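Local coordinates for phosphate transporter (Thermotoga maritima MSB8, PDB 6L85), which probably imports phosphate across the cell membrane, using a sodium gradient, as a bacterial relative of the human SLC20 carriers, at residues Ala7-Leu10 with Gly11-Ala15; Asn257-Ala260 with Asn261-Pro265; Val282-Phe286 with Leu287-Leu291. All blocks are in the same frame, centred on the assembly; numbering follows the deposited sequence.

Overall arrangement
The three contacts lie on four neighbouring helices, 2-32, 231-258, 260-275 and 286-302, and their chemistry follows their depth. Interaction 2 is wholly buried, at the break between helices 231-258 and 260-275, and is the polar one, with a sodium ion, a water and amide and carboxylate groups. Interactions 1 and 3, each centred about 18 Å from the centre of the chain, are partly buried and apolar: a regular turn of helix 2-32, and the start of helix 286-302 beside a detergent molecule and the second subunit. Interaction 2 touches both: M14 and A15 pack on A262, and V259 and A263 on L289. L291 of interaction 3 reaches G8 and F12 of interaction 1.

Interaction 1 of 3, residues Ala7-Leu10 with Gly11-Ala15; sequences AGIL and GFIMA
I9 and I13 lie side by side, one turn apart on the surface of a transmembrane alpha-helix, and meet through CG2 of I9 and CD1 of I13 at 4.0 Å. The two branches point the same way, forming a short apolar ridge along the helix. I13 sends CG1 anti to its own carbonyl carbon (chi1 -67°), which lays that arm back over the preceding turn, with CG1 3.3 Å from the carbonyl O of I9. That same oxygen accepts the N-H of I13 at 2.9 Å, so I13 meets this oxygen with both its N-H and its side chain.

Regular i to i+4 hydrogen bonds set this spacing. G11 N gives to A7 O at 2.8 Å, F12 N to G8 O and M14 N to L10 O, the last nearly straight with an N-H...O angle of 169°. G11 brings no side chain; a beta carbon there would come tightly against A7 O. CB of F12 rests 3.3 Å from G8 O while its ring leads off, and M14, bent at chi2 (73°), likewise carries its thioether away from this turn.

These and the neighbouring side chains tie helix 2-32 to the helices around it. F12 packs on L291 and L298 of helix 286-302, and M14 reaches L87, A90 and S91 of helix 76-99; on helix 260-275, A7 meets V269, M14 meets N261 and A262, and A15 meets A262.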
# COMPACT_ATOMS: atom_id res chain seq x y z
N ALA B 7 2.87 -21.87 21.23
CA ALA B 7 2.09 -20.67 20.95
C ALA B 7 2.09 -20.35 19.46
O ALA B 7 1.05 -19.98 18.90
CB ALA B 7 2.65 -19.48 21.74
N GLY B 8 3.24 -20.47 18.80
CA GLY B 8 3.28 -20.22 17.37
C GLY B 8 2.37 -21.16 16.61
O GLY B 8 1.61 -20.74 15.74
N ILE B 9 2.41 -22.44 16.96
CA ILE B 9 1.59 -23.42 16.25
C ILE B 9 0.11 -23.15 16.48
O ILE B 9 -0.69 -23.11 15.53
CB ILE B 9 1.99 -24.84 16.66
CG1 ILE B 9 3.31 -25.23 16.01
CG2 ILE B 9 0.90 -25.85 16.30
CD1 ILE B 9 4.10 -26.22 16.82
N LEU B 10 -0.27 -22.94 17.74
CA LEU B 10 -1.68 -22.73 18.06
C LEU B 10 -2.20 -21.42 17.50
O LEU B 10 -3.33 -21.36 16.98
CB LEU B 10 -1.85 -22.80 19.58
CG LEU B 10 -1.69 -24.21 20.18
CD1 LEU B 10 -1.80 -24.21 21.71
CD2 LEU B 10 -2.73 -25.14 19.56
N GLY B 11 -1.41 -20.35 17.58
CA GLY B 11 -1.82 -19.09 16.98
C GLY B 11 -1.93 -19.20 15.48
O GLY B 11 -2.84 -18.63 14.86
N PHE B 12 -1.04 -19.98 14.86
CA PHE B 12 -1.15 -20.18 13.42
C PHE B 12 -2.44 -20.90 13.08
O PHE B 12 -3.13 -20.54 12.12
CB PHE B 12 0.05 -20.96 12.89
CG PHE B 12 -0.04 -21.20 11.43
CD1 PHE B 12 0.43 -20.25 10.53
CD2 PHE B 12 -0.67 -22.33 10.95
CE1 PHE B 12 0.31 -20.46 9.18
CE2 PHE B 12 -0.81 -22.54 9.60
CZ PHE B 12 -0.32 -21.60 8.71
N ILE B 13 -2.77 -21.96 13.82
CA ILE B 13 -4.00 -22.71 13.54
C ILE B 13 -5.23 -21.82 13.72
O ILE B 13 -6.16 -21.83 12.90
CB ILE B 13 -4.05 -23.96 14.42
CG1 ILE B 13 -2.93 -24.93 14.00
CG2 ILE B 13 -5.43 -24.61 14.37
CD1 ILE B 13 -2.87 -26.19 14.87
N MET B 14 -5.26 -21.04 14.80
CA MET B 14 -6.37 -20.11 15.00
C MET B 14 -6.48 -19.12 13.84
O MET B 14 -7.58 -18.87 13.33
CB MET B 14 -6.18 -19.38 16.33
CG MET B 14 -7.21 -18.35 16.60
SD MET B 14 -8.80 -19.09 17.04
CE MET B 14 -9.82 -17.63 17.04
N ALA B 15 -5.35 -18.53 13.42
CA ALA B 15 -5.36 -17.55 12.33
C ALA B 15 -5.84 -18.19 11.02
O ALA B 15 -6.64 -17.60 10.28
CB ALA B 15 -3.96 -16.96 12.17

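Interaction 2 of 3, residues Asn257-Ala260 with Asn261-Pro265; sequences NDVA and NAAGP. With NA (sodium ion), chain R.
Between helices 231-258 and 260-275 the backbone turns tightly, N261 N bonding to D258 O at 2.9 Å from well above the carbonyl plane, while V259 O takes the N-H groups of both A262 and A263. This break in the helical path forms part of a sodium site, in which N257 OD1 and D258 OD1 each bind the ion at 2.3 Å, with T107 OG1, I344 O and a water completing the shell. N257 turns CG anti to its backbone N (chi1 -160°), and its ND2 hydrogen-bonds to L342 O and S338 OG, which fixes the amide with its oxygen on the metal.

N261 is a second-shell residue. Its amide crosses the D258 carboxylate, the planes 43° apart, with ND2 3.7 Å from D258 CG; the polar partners of ND2 are instead T106 OG1 and T107 OG1, the latter itself a sodium ligand. Beyond it, CB of A263 packs on V259 CG2, and P265, which has no N-H to give, kinks the helix. The sodium-bound water donates both its hydrogens, to N257 O at 2.8 Å and to N261 OD1 at 2.7 Å.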
# COMPACT_ATOMS: atom_id res chain seq x y z
N ASN B 257 -9.36 -5.84 12.25
CA ASN B 257 -10.12 -6.13 13.46
C ASN B 257 -9.86 -7.54 13.99
O ASN B 257 -9.82 -7.74 15.21
CB ASN B 257 -11.64 -5.95 13.22
CG ASN B 257 -12.42 -5.77 14.54
OD1 ASN B 257 -12.93 -6.73 15.10
ND2 ASN B 257 -12.46 -4.55 15.06
N ASP B 258 -9.64 -8.52 13.11
CA ASP B 258 -9.65 -9.90 13.53
C ASP B 258 -8.26 -10.52 13.71
O ASP B 258 -8.19 -11.63 14.27
CB ASP B 258 -10.42 -10.76 12.53
CG ASP B 258 -11.93 -10.72 12.75
OD1 ASP B 258 -12.47 -9.76 13.32
OD2 ASP B 258 -12.59 -11.66 12.28
N VAL B 259 -7.17 -9.89 13.25
CA VAL B 259 -5.89 -10.54 13.54
C VAL B 259 -5.72 -10.68 15.05
O VAL B 259 -5.16 -11.67 15.52
CB VAL B 259 -4.68 -9.82 12.89
CG1 VAL B 259 -4.38 -8.46 13.56
CG2 VAL B 259 -3.42 -10.74 12.91
N ALA B 260 -6.29 -9.75 15.82
CA ALA B 260 -6.33 -9.84 17.28
C ALA B 260 -6.81 -11.20 17.80
O ALA B 260 -6.32 -11.66 18.83
CB ALA B 260 -7.23 -8.75 17.86
N ASN B 261 -7.75 -11.86 17.11
CA ASN B 261 -8.28 -13.10 17.67
C ASN B 261 -7.23 -14.20 17.75
O ASN B 261 -7.39 -15.15 18.54
CB ASN B 261 -9.49 -13.59 16.89
CG ASN B 261 -10.56 -12.53 16.75
OD1 ASN B 261 -10.62 -11.56 17.53
ND2 ASN B 261 -11.43 -12.71 15.77
N ALA B 262 -6.16 -14.08 16.97
CA ALA B 262 -5.02 -14.97 17.10
C ALA B 262 -3.80 -14.29 17.71
O ALA B 262 -3.08 -14.92 18.48
CB ALA B 262 -4.64 -15.57 15.74
N ALA B 263 -3.60 -13.00 17.42
CA ALA B 263 -2.39 -12.30 17.83
C ALA B 263 -2.44 -11.86 19.30
O ALA B 263 -1.38 -11.77 19.94
CB ALA B 263 -2.13 -11.10 16.92
N GLY B 264 -3.63 -11.54 19.82
CA GLY B 264 -3.77 -11.20 21.22
C GLY B 264 -3.32 -12.32 22.14
O GLY B 264 -2.45 -12.13 22.99
N PRO B 265 -3.89 -13.53 21.99
CA PRO B 265 -3.44 -14.63 22.86
C PRO B 265 -1.96 -14.94 22.71
O PRO B 265 -1.26 -15.13 23.72
CB PRO B 265 -4.34 -15.81 22.43
CG PRO B 265 -5.60 -15.13 21.92
CD PRO B 265 -5.07 -13.91 21.18
NA NA R . -13.20 -8.99 15.33
O HOH W 1 -11.56 -9.11 16.89

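Interaction 3 of 3, residues Val282-Phe286 with Leu287-Leu291; sequences VEIPF and LALLL. With LMT (dodecyl-beta-D-maltoside), chain O.
The carbonyl oxygen of F286 is held in the first turn of a helix by the N-H of L290, which reaches it at 2.9 Å, nearly along the C=O axis (165° at the oxygen). L290 also closes over this oxygen: with CG anti to its own carbonyl carbon (chi1 -87°), the branch lies back over this turn, and CD1 comes 3.2 Å from F286 O. The same methyl lies 4.0 Å from CD1 of the F286 ring, and CD1 of L289 makes a matching approach to CD1 and CE1. Both leucines cross the phenylalanine obliquely, so one ortho carbon of the ring is in contact with two methyl groups.

P285 is the N-cap residue of helix 286-302, where the extended loop gives way to helix. Its carbonyl oxygen receives only a weak bond from A288 N, 2.8 Å long but bent to 126° at the hydrogen, and CB of A288 packs beside that oxygen. Just before the cap, I284 sends CG2 across L289 at about a right angle, 3.9 Å from its CG. I284 and L289 both continue onto S61 of helix 58-66, while I284 and P285 pack on A267 of helix 260-275.

At its CZ end the F286 ring meets a bound dodecyl maltoside, a detergent, with CZ 3.3 Å from C2 of the alkyl chain; C1 lies in the ring plane at the edge. Replacing F286 by an alanine would probably leave the CD1 methyls of L289 and L290 without their shared ring and open a gap toward the detergent. Beside this surface stands the second subunit, with E201 of that chain packed on F286 and its L204 on L287 and L290.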
# COMPACT_ATOMS: atom_id res chain seq x y z
N VAL B 282 0.49 -2.16 27.11
CA VAL B 282 0.89 -3.34 26.35
C VAL B 282 1.38 -2.94 24.97
O VAL B 282 0.71 -2.18 24.26
CB VAL B 282 -0.28 -4.34 26.25
CG1 VAL B 282 0.06 -5.50 25.32
CG2 VAL B 282 -0.67 -4.84 27.62
N GLU B 283 2.54 -3.45 24.57
CA GLU B 283 3.02 -3.31 23.20
C GLU B 283 2.92 -4.68 22.52
O GLU B 283 3.52 -5.65 23.00
CB GLU B 283 4.45 -2.79 23.17
CG GLU B 283 4.76 -1.78 24.26
CD GLU B 283 6.23 -1.80 24.69
OE1 GLU B 283 6.81 -2.91 24.78
OE2 GLU B 283 6.79 -0.71 24.94
N ILE B 284 2.14 -4.75 21.45
CA ILE B 284 1.95 -6.02 20.75
C ILE B 284 3.19 -6.33 19.91
O ILE B 284 3.52 -5.55 19.00
CB ILE B 284 0.69 -6.01 19.87
CG1 ILE B 284 -0.55 -5.73 20.73
CG2 ILE B 284 0.55 -7.35 19.13
CD1 ILE B 284 -0.93 -6.90 21.63
N PRO B 285 3.89 -7.43 20.17
CA PRO B 285 5.08 -7.77 19.37
C PRO B 285 4.70 -8.02 17.92
O PRO B 285 3.78 -8.79 17.62
CB PRO B 285 5.62 -9.04 20.05
CG PRO B 285 4.96 -9.09 21.41
CD PRO B 285 3.61 -8.44 21.22
N PHE B 286 5.42 -7.35 17.02
CA PHE B 286 5.09 -7.44 15.60
C PHE B 286 5.11 -8.88 15.11
O PHE B 286 4.35 -9.23 14.20
CB PHE B 286 6.05 -6.57 14.78
CG PHE B 286 5.39 -5.33 14.25
CD1 PHE B 286 4.27 -5.44 13.44
CD2 PHE B 286 5.83 -4.08 14.61
CE1 PHE B 286 3.62 -4.31 12.96
CE2 PHE B 286 5.19 -2.94 14.14
CZ PHE B 286 4.07 -3.07 13.32
N LEU B 287 5.95 -9.72 15.70
CA LEU B 287 5.94 -11.14 15.37
C LEU B 287 4.54 -11.73 15.51
O LEU B 287 4.09 -12.50 14.64
CB LEU B 287 6.95 -11.87 16.25
CG LEU B 287 7.58 -13.16 15.74
CD1 LEU B 287 7.73 -13.11 14.23
CD2 LEU B 287 8.94 -13.39 16.40
N ALA B 288 3.82 -11.39 16.60
CA ALA B 288 2.44 -11.86 16.78
C ALA B 288 1.55 -11.45 15.63
O ALA B 288 0.74 -12.25 15.13
CB ALA B 288 1.85 -11.34 18.11
N LEU B 289 1.63 -10.18 15.22
CA LEU B 289 0.76 -9.69 14.16
C LEU B 289 1.11 -10.32 12.82
O LEU B 289 0.22 -10.58 12.00
CB LEU B 289 0.85 -8.18 14.07
CG LEU B 289 0.32 -7.45 15.28
CD1 LEU B 289 0.72 -5.98 15.16
CD2 LEU B 289 -1.21 -7.61 15.33
N LEU B 290 2.41 -10.58 12.59
CA LEU B 290 2.86 -11.17 11.34
C LEU B 290 2.42 -12.62 11.23
O LEU B 290 1.96 -13.05 10.17
CB LEU B 290 4.39 -11.07 11.24
CG LEU B 290 5.05 -9.83 10.67
CD1 LEU B 290 4.33 -8.60 11.05
CD2 LEU B 290 6.49 -9.76 11.18
N LEU B 291 2.53 -13.36 12.33
CA LEU B 291 2.05 -14.74 12.37
C LEU B 291 0.55 -14.79 12.13
O LEU B 291 0.06 -15.59 11.32
CB LEU B 291 2.40 -15.37 13.72
CG LEU B 291 1.74 -16.69 14.15
CD1 LEU B 291 2.30 -17.85 13.38
CD2 LEU B 291 1.91 -16.93 15.66
C1' LMT O . 4.68 1.88 14.23
C2' LMT O . 4.68 1.12 15.54
C3' LMT O . 4.82 1.96 16.80
C4' LMT O . 5.64 3.21 16.58
C5' LMT O . 5.24 3.85 15.25
C6' LMT O . 5.93 5.19 15.08
O1' LMT O . 5.07 0.96 13.20
O2' LMT O . 3.46 0.40 15.66
O3' LMT O . 5.44 1.15 17.77
O5' LMT O . 5.58 2.96 14.20
O6' LMT O . 5.76 5.97 16.26
C1 LMT O . 4.00 0.21 12.59
C2 LMT O . 4.59 -0.48 11.34
C3 LMT O . 3.64 -0.22 10.15
C4 LMT O . 3.96 -1.30 9.11
C5 LMT O . 3.32 -0.87 7.77
C6 LMT O . 4.18 -1.50 6.66
C7 LMT O . 3.29 -1.59 5.40
C8 LMT O . 3.34 -0.23 4.65
C9 LMT O . 2.18 -0.21 3.62
C10 LMT O . 2.69 -0.73 2.25
C11 LMT O . 1.68 -0.30 1.17
C12 LMT O . 1.94 -1.09 -0.12